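Long-range contacts in cellulose binding protein (Clavibacter michiganensis subsp. michiganensis, PDB 4JCW), which probably cleaves internal beta-1,4-glucosidic bonds of cellulose as a whole enzyme, of which this chain is the C-terminal, expansin-like part that binds glucose chains: residues Val37-Tyr42 / Ala66-Gly71; Gly59-Gln64 / Arg85-Phe90; Ile112-Gly117 / Leu184-Gly189. All blocks are in the same frame, centred on the assembly; numbering follows the deposited sequence.

Contact 1. Residues Val37-Tyr42 / Ala66-Gly71; sequences VSSPEY and ADQCHG. With BGC (beta-D-glucopyranose), chain C.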
loop_
_atom_site.group_PDB
_atom_site.type_symbol
_atom_site.label_atom_id
_atom_site.label_comp_id
_atom_site.label_asym_id
_atom_site.label_seq_id
_atom_site.Cartn_x
_atom_site.Cartn_y
_atom_site.Cartn_z
ATOM N N VAL A 37 9.698 0.035 15.136
ATOM C CA VAL A 37 11.121 -0.159 15.339
ATOM C C VAL A 37 11.967 0.568 14.306
ATOM O O VAL A 37 11.465 0.961 13.241
ATOM C CB VAL A 37 11.515 -1.669 15.359
ATOM C CG1 VAL A 37 10.850 -2.397 16.530
ATOM C CG2 VAL A 37 11.139 -2.316 14.042
ATOM N N SER A 38 13.249 0.737 14.643
ATOM C CA SER A 38 14.240 1.359 13.772
ATOM C C SER A 38 14.264 0.682 12.409
ATOM O O SER A 38 13.852 -0.466 12.268
ATOM C CB SER A 38 15.637 1.291 14.406
ATOM O OG SER A 38 16.112 -0.048 14.548
ATOM N N SER A 39 14.737 1.398 11.399
ATOM C CA SER A 39 14.846 0.809 10.059
ATOM C C SER A 39 15.711 -0.474 10.000
ATOM O O SER A 39 15.311 -1.465 9.376
ATOM C CB SER A 39 15.312 1.863 9.044
ATOM O OG SER A 39 14.382 2.936 8.981
ATOM N N PRO A 40 16.885 -0.478 10.657
ATOM C CA PRO A 40 17.647 -1.735 10.624
ATOM C C PRO A 40 16.922 -2.902 11.292
ATOM O O PRO A 40 16.982 -4.027 10.786
ATOM C CB PRO A 40 18.930 -1.384 11.386
ATOM C CG PRO A 40 19.069 0.096 11.217
ATOM C CD PRO A 40 17.671 0.613 11.265
ATOM N N GLU A 41 16.243 -2.641 12.407
ATOM C CA GLU A 41 15.521 -3.687 13.116
ATOM C C GLU A 41 14.246 -4.087 12.394
ATOM O O GLU A 41 13.788 -5.215 12.524
ATOM C CB GLU A 41 15.228 -3.260 14.558
ATOM C CG GLU A 41 16.507 -3.086 15.380
ATOM C CD GLU A 41 16.235 -2.553 16.778
ATOM O OE1 GLU A 41 15.941 -3.365 17.687
ATOM O OE2 GLU A 41 16.321 -1.320 16.963
ATOM N N TYR A 42 13.673 -3.160 11.630
ATOM C CA TYR A 42 12.504 -3.478 10.818
ATOM C C TYR A 42 12.889 -4.483 9.750
ATOM O O TYR A 42 12.089 -5.342 9.373
ATOM C CB TYR A 42 11.999 -2.200 10.169
ATOM C CG TYR A 42 10.687 -2.296 9.427
ATOM C CD1 TYR A 42 9.491 -2.503 10.108
ATOM C CD2 TYR A 42 10.639 -2.113 8.051
ATOM C CE1 TYR A 42 8.272 -2.532 9.420
ATOM C CE2 TYR A 42 9.440 -2.146 7.357
ATOM C CZ TYR A 42 8.264 -2.359 8.045
ATOM O OH TYR A 42 7.072 -2.392 7.359
ATOM N N ALA A 66 4.762 -3.728 14.666
ATOM C CA ALA A 66 3.664 -3.304 13.810
ATOM C C ALA A 66 4.099 -2.328 12.731
ATOM O O ALA A 66 3.402 -2.153 11.733
ATOM C CB ALA A 66 2.584 -2.657 14.652
ATOM N N ASP A 67 5.252 -1.700 12.926
ATOM C CA ASP A 67 5.516 -0.447 12.233
ATOM C C ASP A 67 7.015 -0.157 12.181
ATOM O O ASP A 67 7.818 -0.823 12.840
ATOM C CB ASP A 67 4.780 0.667 12.996
ATOM C CG ASP A 67 4.426 1.870 12.133
ATOM O OD1 ASP A 67 4.764 1.916 10.927
ATOM O OD2 ASP A 67 3.786 2.800 12.686
ATOM N N GLN A 68 7.379 0.827 11.367
ATOM C CA GLN A 68 8.759 1.248 11.217
ATOM C C GLN A 68 8.896 2.681 11.722
ATOM O O GLN A 68 8.115 3.551 11.342
ATOM C CB GLN A 68 9.163 1.201 9.741
ATOM C CG GLN A 68 10.617 1.594 9.507
ATOM C CD GLN A 68 11.036 1.473 8.054
ATOM O OE1 GLN A 68 12.219 1.547 7.738
ATOM N NE2 GLN A 68 10.068 1.298 7.165
ATOM N N CYS A 69 9.894 2.921 12.569
ATOM C CA CYS A 69 10.236 4.275 12.996
ATOM C C CYS A 69 11.540 4.695 12.322
ATOM O O CYS A 69 12.614 4.345 12.787
ATOM C CB CYS A 69 10.381 4.314 14.523
ATOM S SG CYS A 69 10.916 5.908 15.209
ATOM N N HIS A 70 11.438 5.414 11.207
ATOM C CA HIS A 70 12.617 5.852 10.451
ATOM C C HIS A 70 13.601 6.688 11.283
ATOM O O HIS A 70 14.816 6.598 11.097
ATOM C CB HIS A 70 12.200 6.641 9.199
ATOM C CG HIS A 70 11.604 5.792 8.120
ATOM N ND1 HIS A 70 10.278 5.420 8.108
ATOM C CD2 HIS A 70 12.162 5.229 7.021
ATOM C CE1 HIS A 70 10.039 4.674 7.043
ATOM N NE2 HIS A 70 11.167 4.542 6.368
ATOM N N GLY A 71 13.065 7.508 12.186
ATOM C CA GLY A 71 13.878 8.377 13.022
ATOM C C GLY A 71 14.404 7.734 14.304
ATOM O O GLY A 71 15.164 8.362 15.039
HETATM C C2 BGC C . 3.062 4.666 9.702
HETATM C C3 BGC C . 3.329 3.660 8.608
HETATM C C4 BGC C . 4.153 4.372 7.520
HETATM C C5 BGC C . 5.420 4.833 8.164
HETATM C C6 BGC C . 6.210 5.669 7.154
HETATM C C1 BGC C . 4.392 5.159 10.267
HETATM O O1 BGC C . 4.202 6.072 11.354
HETATM O O2 BGC C . 2.313 4.055 10.766
HETATM O O3 BGC C . 2.042 3.280 8.112
HETATM O O4 BGC C . 4.536 3.576 6.356
HETATM O O5 BGC C . 5.151 5.771 9.210
HETATM O O6 BGC C . 7.417 6.154 7.734
HETATM O O HOH W 1 15.985 3.931 11.739
#

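Contact 2. Residues Gly59-Gln64 / Arg85-Phe90; sequences GTVRVQ and RALGDF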
loop_
_atom_site.group_PDB
_atom_site.type_symbol
_atom_site.label_atom_id
_atom_site.label_comp_id
_atom_site.label_asym_id
_atom_site.label_seq_id
_atom_site.Cartn_x
_atom_site.Cartn_y
_atom_site.Cartn_z
ATOM N N GLY A 59 7.900 -2.526 34.873
ATOM C CA GLY A 59 7.824 -3.967 34.698
ATOM C C GLY A 59 8.097 -4.392 33.273
ATOM O O GLY A 59 8.911 -3.774 32.597
ATOM N N THR A 60 7.409 -5.443 32.826
ATOM C CA THR A 60 7.629 -6.048 31.516
ATOM C C THR A 60 6.306 -6.247 30.780
ATOM O O THR A 60 5.329 -6.730 31.354
ATOM C CB THR A 60 8.338 -7.422 31.654
ATOM O OG1 THR A 60 9.664 -7.238 32.170
ATOM C CG2 THR A 60 8.428 -8.122 30.311
ATOM N N VAL A 61 6.270 -5.855 29.514
ATOM C CA VAL A 61 5.105 -6.091 28.669
ATOM C C VAL A 61 5.548 -6.647 27.322
ATOM O O VAL A 61 6.709 -6.515 26.940
ATOM C CB VAL A 61 4.324 -4.797 28.397
ATOM C CG1 VAL A 61 3.820 -4.178 29.704
ATOM C CG2 VAL A 61 5.193 -3.814 27.621
ATOM N N ARG A 62 4.616 -7.266 26.605
ATOM C CA ARG A 62 4.891 -7.776 25.263
ATOM C C ARG A 62 4.232 -6.875 24.217
ATOM O O ARG A 62 3.088 -6.468 24.378
ATOM C CB ARG A 62 4.392 -9.216 25.121
ATOM C CG ARG A 62 4.550 -9.805 23.722
ATOM C CD ARG A 62 4.331 -11.312 23.742
ATOM N NE ARG A 62 5.293 -11.973 24.621
ATOM C CZ ARG A 62 5.389 -13.289 24.788
ATOM N NH1 ARG A 62 4.575 -14.117 24.139
ATOM N NH2 ARG A 62 6.302 -13.780 25.618
ATOM N N VAL A 63 4.962 -6.540 23.161
ATOM C CA VAL A 63 4.394 -5.723 22.099
ATOM C C VAL A 63 4.599 -6.391 20.746
ATOM O O VAL A 63 5.607 -7.058 20.523
ATOM C CB VAL A 63 4.980 -4.285 22.094
ATOM C CG1 VAL A 63 4.568 -3.547 23.352
ATOM C CG2 VAL A 63 6.492 -4.319 21.986
ATOM N N GLN A 64 3.630 -6.230 19.858
ATOM C CA GLN A 64 3.767 -6.727 18.500
ATOM C C GLN A 64 4.495 -5.706 17.641
ATOM O O GLN A 64 4.189 -4.513 17.699
ATOM C CB GLN A 64 2.401 -7.014 17.888
ATOM C CG GLN A 64 2.494 -7.825 16.595
ATOM C CD GLN A 64 1.146 -8.324 16.096
ATOM O OE1 GLN A 64 0.100 -7.978 16.636
ATOM N NE2 GLN A 64 1.171 -9.125 15.040
ATOM N N ARG A 85 2.675 3.570 28.856
ATOM C CA ARG A 85 2.114 3.851 30.178
ATOM C C ARG A 85 2.276 2.656 31.111
ATOM O O ARG A 85 2.387 2.820 32.323
ATOM C CB ARG A 85 0.637 4.244 30.097
ATOM C CG ARG A 85 0.363 5.559 29.402
ATOM C CD ARG A 85 -1.097 5.954 29.547
ATOM N NE ARG A 85 -1.388 7.208 28.866
ATOM C CZ ARG A 85 -1.295 8.407 29.431
ATOM N NH1 ARG A 85 -0.918 8.519 30.699
ATOM N NH2 ARG A 85 -1.579 9.497 28.730
ATOM N N ALA A 86 2.286 1.456 30.543
ATOM C CA ALA A 86 2.418 0.247 31.352
ATOM C C ALA A 86 3.841 0.110 31.883
ATOM O O ALA A 86 4.067 -0.515 32.911
ATOM C CB ALA A 86 2.028 -0.991 30.541
ATOM N N LEU A 87 4.801 0.701 31.177
ATOM C CA LEU A 87 6.209 0.593 31.561
ATOM C C LEU A 87 6.730 1.811 32.318
ATOM O O LEU A 87 7.669 1.700 33.111
ATOM C CB LEU A 87 7.084 0.372 30.327
ATOM C CG LEU A 87 6.830 -0.910 29.539
ATOM C CD1 LEU A 87 7.744 -0.964 28.326
ATOM C CD2 LEU A 87 7.008 -2.142 30.417
ATOM N N GLY A 88 6.148 2.981 32.073
ATOM C CA GLY A 88 6.675 4.173 32.713
ATOM C C GLY A 88 5.748 5.366 32.815
ATOM O O GLY A 88 4.538 5.250 32.640
ATOM N N ASP A 89 6.332 6.520 33.118
ATOM C CA ASP A 89 5.569 7.750 33.254
ATOM C C ASP A 89 5.399 8.375 31.871
ATOM O O ASP A 89 6.381 8.765 31.229
ATOM C CB ASP A 89 6.279 8.719 34.201
ATOM C CG ASP A 89 5.522 10.029 34.381
ATOM O OD1 ASP A 89 6.179 11.066 34.617
ATOM O OD2 ASP A 89 4.275 10.024 34.292
ATOM N N PHE A 90 4.150 8.447 31.423
ATOM C CA PHE A 90 3.806 8.959 30.095
ATOM C C PHE A 90 4.467 10.306 29.793
ATOM O O PHE A 90 5.029 10.510 28.707
ATOM C CB PHE A 90 2.280 9.076 29.972
ATOM C CG PHE A 90 1.796 9.457 28.595
ATOM C CD1 PHE A 90 1.758 8.517 27.572
ATOM C CD2 PHE A 90 1.350 10.746 28.332
ATOM C CE1 PHE A 90 1.297 8.862 26.307
ATOM C CE2 PHE A 90 0.891 11.099 27.069
ATOM C CZ PHE A 90 0.865 10.157 26.057
#

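Contact 3. Residues Ile112-Gly117 / Leu184-Gly189; sequences IRVKEG and LRMAPG. With BGC (beta-D-glucopyranose), chain B; BGC (beta-D-glucopyranose), chain D.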
loop_
_atom_site.group_PDB
_atom_site.type_symbol
_atom_site.label_atom_id
_atom_site.label_comp_id
_atom_site.label_asym_id
_atom_site.label_seq_id
_atom_site.Cartn_x
_atom_site.Cartn_y
_atom_site.Cartn_z
ATOM N N ILE A 112 -3.840 -16.517 6.336
ATOM C CA ILE A 112 -3.350 -15.861 5.130
ATOM C C ILE A 112 -4.355 -14.825 4.646
ATOM O O ILE A 112 -5.560 -15.082 4.617
ATOM C CB ILE A 112 -3.085 -16.885 4.005
ATOM C CG1 ILE A 112 -2.005 -17.883 4.424
ATOM C CG2 ILE A 112 -2.668 -16.185 2.725
ATOM C CD1 ILE A 112 -0.620 -17.301 4.509
ATOM N N ARG A 113 -3.868 -13.637 4.302
ATOM C CA ARG A 113 -4.726 -12.628 3.701
ATOM C C ARG A 113 -4.200 -12.224 2.330
ATOM O O ARG A 113 -3.045 -11.857 2.194
ATOM C CB ARG A 113 -4.842 -11.395 4.593
ATOM C CG ARG A 113 -5.719 -10.325 3.980
ATOM C CD ARG A 113 -6.035 -9.251 4.975
ATOM N NE ARG A 113 -4.855 -8.495 5.369
ATOM C CZ ARG A 113 -4.921 -7.235 5.784
ATOM N NH1 ARG A 113 -6.106 -6.651 5.839
ATOM N NH2 ARG A 113 -3.826 -6.569 6.137
ATOM N N VAL A 114 -5.060 -12.301 1.322
ATOM C CA VAL A 114 -4.709 -11.852 -0.021
ATOM C C VAL A 114 -4.939 -10.343 -0.092
ATOM O O VAL A 114 -5.956 -9.850 0.397
ATOM C CB VAL A 114 -5.557 -12.594 -1.066
ATOM C CG1 VAL A 114 -5.304 -12.045 -2.453
ATOM C CG2 VAL A 114 -5.252 -14.098 -1.014
ATOM N N LYS A 115 -3.986 -9.613 -0.677
ATOM C CA LYS A 115 -4.059 -8.149 -0.753
ATOM C C LYS A 115 -5.234 -7.668 -1.596
ATOM O O LYS A 115 -5.573 -8.287 -2.614
ATOM C CB LYS A 115 -2.770 -7.562 -1.335
ATOM C CG LYS A 115 -2.611 -6.067 -1.035
ATOM C CD LYS A 115 -1.288 -5.523 -1.521
ATOM C CE LYS A 115 -1.109 -4.056 -1.107
ATOM N NZ LYS A 115 -2.134 -3.157 -1.724
ATOM N N GLU A 116 -5.856 -6.572 -1.163
ATOM C CA GLU A 116 -6.840 -5.882 -1.993
ATOM C C GLU A 116 -6.218 -5.636 -3.362
ATOM O O GLU A 116 -5.023 -5.331 -3.460
ATOM C CB GLU A 116 -7.266 -4.548 -1.360
ATOM C CG GLU A 116 -8.019 -4.698 -0.055
ATOM C CD GLU A 116 -7.110 -4.963 1.133
ATOM O OE1 GLU A 116 -5.869 -4.874 0.976
ATOM O OE2 GLU A 116 -7.642 -5.267 2.227
ATOM N N GLY A 117 -7.019 -5.804 -4.411
ATOM C CA GLY A 117 -6.551 -5.587 -5.767
ATOM C C GLY A 117 -5.813 -6.751 -6.409
ATOM O O GLY A 117 -5.418 -6.658 -7.569
ATOM N N LEU A 184 -5.946 -22.320 -0.968
ATOM C CA LEU A 184 -6.117 -20.897 -0.689
ATOM C C LEU A 184 -6.806 -20.203 -1.858
ATOM O O LEU A 184 -6.421 -20.383 -3.012
ATOM C CB LEU A 184 -4.777 -20.221 -0.391
ATOM C CG LEU A 184 -4.297 -20.219 1.065
ATOM C CD1 LEU A 184 -4.741 -21.451 1.821
ATOM C CD2 LEU A 184 -2.786 -20.048 1.138
ATOM N N ARG A 185 -7.822 -19.404 -1.547
ATOM C CA ARG A 185 -8.630 -18.761 -2.577
ATOM C C ARG A 185 -8.126 -17.366 -2.966
ATOM O O ARG A 185 -7.598 -16.620 -2.140
ATOM C CB ARG A 185 -10.088 -18.668 -2.121
ATOM C CG ARG A 185 -10.835 -19.990 -2.140
ATOM C CD ARG A 185 -12.208 -19.848 -1.494
ATOM N NE ARG A 185 -12.104 -19.518 -0.075
ATOM C CZ ARG A 185 -12.463 -18.357 0.467
ATOM N NH1 ARG A 185 -12.962 -17.387 -0.286
ATOM N NH2 ARG A 185 -12.326 -18.170 1.773
ATOM N N MET A 186 -8.299 -17.014 -4.233
ATOM C CA MET A 186 -8.023 -15.652 -4.659
ATOM C C MET A 186 -9.165 -14.794 -4.143
ATOM O O MET A 186 -10.097 -14.473 -4.878
ATOM C CB MET A 186 -7.915 -15.564 -6.183
ATOM C CG MET A 186 -7.552 -14.182 -6.704
ATOM S SD MET A 186 -6.007 -13.515 -6.056
ATOM C CE MET A 186 -4.854 -14.820 -6.461
ATOM N N ALA A 187 -9.094 -14.452 -2.859
ATOM C CA ALA A 187 -10.166 -13.727 -2.188
ATOM C C ALA A 187 -9.582 -12.499 -1.498
ATOM O O ALA A 187 -9.270 -12.540 -0.305
ATOM C CB ALA A 187 -10.853 -14.634 -1.178
ATOM N N PRO A 188 -9.403 -11.404 -2.257
ATOM C CA PRO A 188 -8.704 -10.227 -1.727
ATOM C C PRO A 188 -9.390 -9.684 -0.486
ATOM O O PRO A 188 -10.625 -9.626 -0.446
ATOM C CB PRO A 188 -8.819 -9.214 -2.867
ATOM C CG PRO A 188 -8.938 -10.047 -4.088
ATOM C CD PRO A 188 -9.770 -11.229 -3.671
ATOM N N GLY A 189 -8.598 -9.315 0.514
ATOM C CA GLY A 189 -9.115 -8.702 1.722
ATOM C C GLY A 189 -9.555 -9.661 2.810
ATOM O O GLY A 189 -9.650 -9.279 3.977
HETATM C C2 BGC B . 1.977 -2.225 -4.370
HETATM C C3 BGC B . 1.484 -2.146 -5.793
HETATM C C4 BGC B . -0.011 -2.481 -5.818
HETATM C C5 BGC B . -0.752 -1.481 -4.955
HETATM C C6 BGC B . -2.230 -1.910 -4.886
HETATM C C1 BGC B . 1.187 -1.240 -3.582
HETATM O O2 BGC B . 3.362 -1.835 -4.304
HETATM O O3 BGC B . 2.277 -3.113 -6.475
HETATM O O4 BGC B . -0.646 -2.445 -7.127
HETATM O O5 BGC B . -0.227 -1.549 -3.620
HETATM O O6 BGC B . -2.396 -3.234 -4.342
HETATM C C2 BGC D . 0.017 0.367 0.660
HETATM C C3 BGC D . 0.194 -0.738 -0.371
HETATM C C4 BGC D . 1.370 -0.384 -1.247
HETATM C C5 BGC D . 2.614 -0.216 -0.463
HETATM C C6 BGC D . 3.633 0.294 -1.492
HETATM C C1 BGC D . 1.337 0.420 1.461
HETATM O O2 BGC D . -1.106 0.117 1.556
HETATM O O3 BGC D . -1.011 -0.831 -1.145
HETATM O O4 BGC D . 1.677 -1.325 -2.266
HETATM O O5 BGC D . 2.414 0.776 0.543
HETATM O O6 BGC D . 4.896 0.543 -0.908
HETATM O O HOH W 2 -7.533 -13.653 1.379
#

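Contact 1. Residues Val37-Tyr42 / Ala66-Gly71
The backbone of Val37 makes two bonds to the neighbouring strand. Val37 O accepts from Cys69 N at 2.6 Å, with an N-H...O angle of 169°. Val37 N donates to Asp67 O at 3.1 Å. Both donors sit well above the plane of the carbonyl they meet. Ser39 adds a side-chain bond, Ser39 OG donating to Gln68 OE1 at 2.9 Å. Water 1 bridges further out, accepting from Ser39 N and donating to His70 O. The Val37 backbone bonds form a parallel bridge with Gln68, between strands 34-37 and 59-68 of the double-psi beta-barrel domain. After Ser38, the N-cap, the backbone turns into the short helix 39-42. The ring of Tyr42 stacks on the amide of Gln68, their planes 14° apart. Gln68 CB lies over the ring centre, 3.7 Å from the Tyr42 centroid. CG of Gln68 is anti to its backbone N (chi1 -178°), and the chain stays extended, which carries the amide along the ring to CE2. Tyr42 OH is hydrogen-bonded to Asp152 O. The side chain of Asp67 turns away from Val37-Tyr42. Asp67 OD2 accepts from O2 of a bound glucose at 2.7 Å, and Asn22 N holds Asp67 OD1.

Contact 2. Residues Gly59-Gln64 / Arg85-Phe90
Gly59 touches Leu87 right after Lys58 in the sequence, and the NZ of Lys58 links the two segments by donating to two carbonyl oxygens of Arg85-Phe90, Arg85 O and Gly88 O. A backbone hydrogen bond also joins Lys58 to Leu87. Between Gly59-Gln64 and Arg85-Phe90 themselves the touching is van der Waals. The closest approach is Gly59 O to Leu87 CD2, 3.3 Å. Gly59 has a phi of 152°, a region of backbone angles used mainly by glycine.

Residues 85-87 are the end of helix 81-87, and Gly88 is the first to leave the helical conformation. The helix lies against strand 59-68 of the double-psi beta-barrel domain. Val61 meets it with both of its methyls. Val61 CG1 lies 3.8 Å from Ala86 CB. Val61 CG2 faces the branch of Leu87 and lies 3.7 Å from Leu87 CD2. Val61 CG2 is also 3.9 Å from Leu87 CD1, so this one methyl meets both ends of the leucine fork. It is set there by a chi1 of -60°, which places it between the backbone N and the carbonyl carbon. Leu87 starts off to one side of the strand. With CD1 anti to CA (chi2 178°), the other branch, CD2, is turned to Gly59 and Val61. The same Leu87 CD2 lies 4.1 Å from Thr60 CA, so it rests on the strand backbone as well. Val54 on the next strand, 51-56, also touches Leu87. Within 85-90, Arg85 NH2 stands 3.2 Å above the ring plane of Phe90, over its centre.

Contact 3. Residues Ile112-Gly117 / Leu184-Gly189
The flat carboxylate of Glu116 approaches Gly189 through one oxygen, Glu116 OE2, which lies 3.8 Å from Gly189 CA. The peptide carbonyl of Val114 is the other flat group in use. Val114 O accepts from Gly189 N at 2.7 Å, and the bond is nearly straight, 174° at the hydrogen. The donor is tilted 24° from the carbonyl plane. Next to it, Pro188 CB lies 3.4 Å from Lys115 O. Water 2 makes a second polar link, accepting from Val114 N and donating to Ala187 O.

Most of the remaining side-chain packing is apolar. Val114 CG1 meets Met186 SD at 4.0 Å, the thioether being curled back by two bent torsions (chi2 57°). The Ile112 and Leu184 side chains cross at about a right angle, Ile112 CG1 meeting Leu184 CD2 at 4.0 Å. The loop that follows Leu184 thus closes over strand 111-114 of the expansin C-terminal domain.

Lys115 directs its CB away from 184-189. Lys115 NZ donates at 2.6 Å both to O6 of one glucose unit and to O3 of the next unit of the same bound chain. Backbone and apolar groups therefore hold the loop, while the lysine ammonium is directed to sugar oxygens, consistent with a role in holding glucan chains.

How the contacts relate
Contacts 1 and 2 both belong to the double-psi beta-barrel domain and share strand 59-68. Contact 2 uses its start and contact 1 its end, with centres 18 Å apart. Their segments alternate along the chain, so their partners, one helical and one leading into helix 39-42, share one strand. Contact 3 comes later, in the expansin C-terminal domain. Its centre is 26 Å from that of contact 1 and 34 Å from that of contact 2, and it lies on the opposite side of the chain's centre from both. Contacts 1 and 3 each touch bound glucose. The sugars therefore run across both domains, while contact 2 sits at the surface, where helix 81-87 packs on strand 59-68.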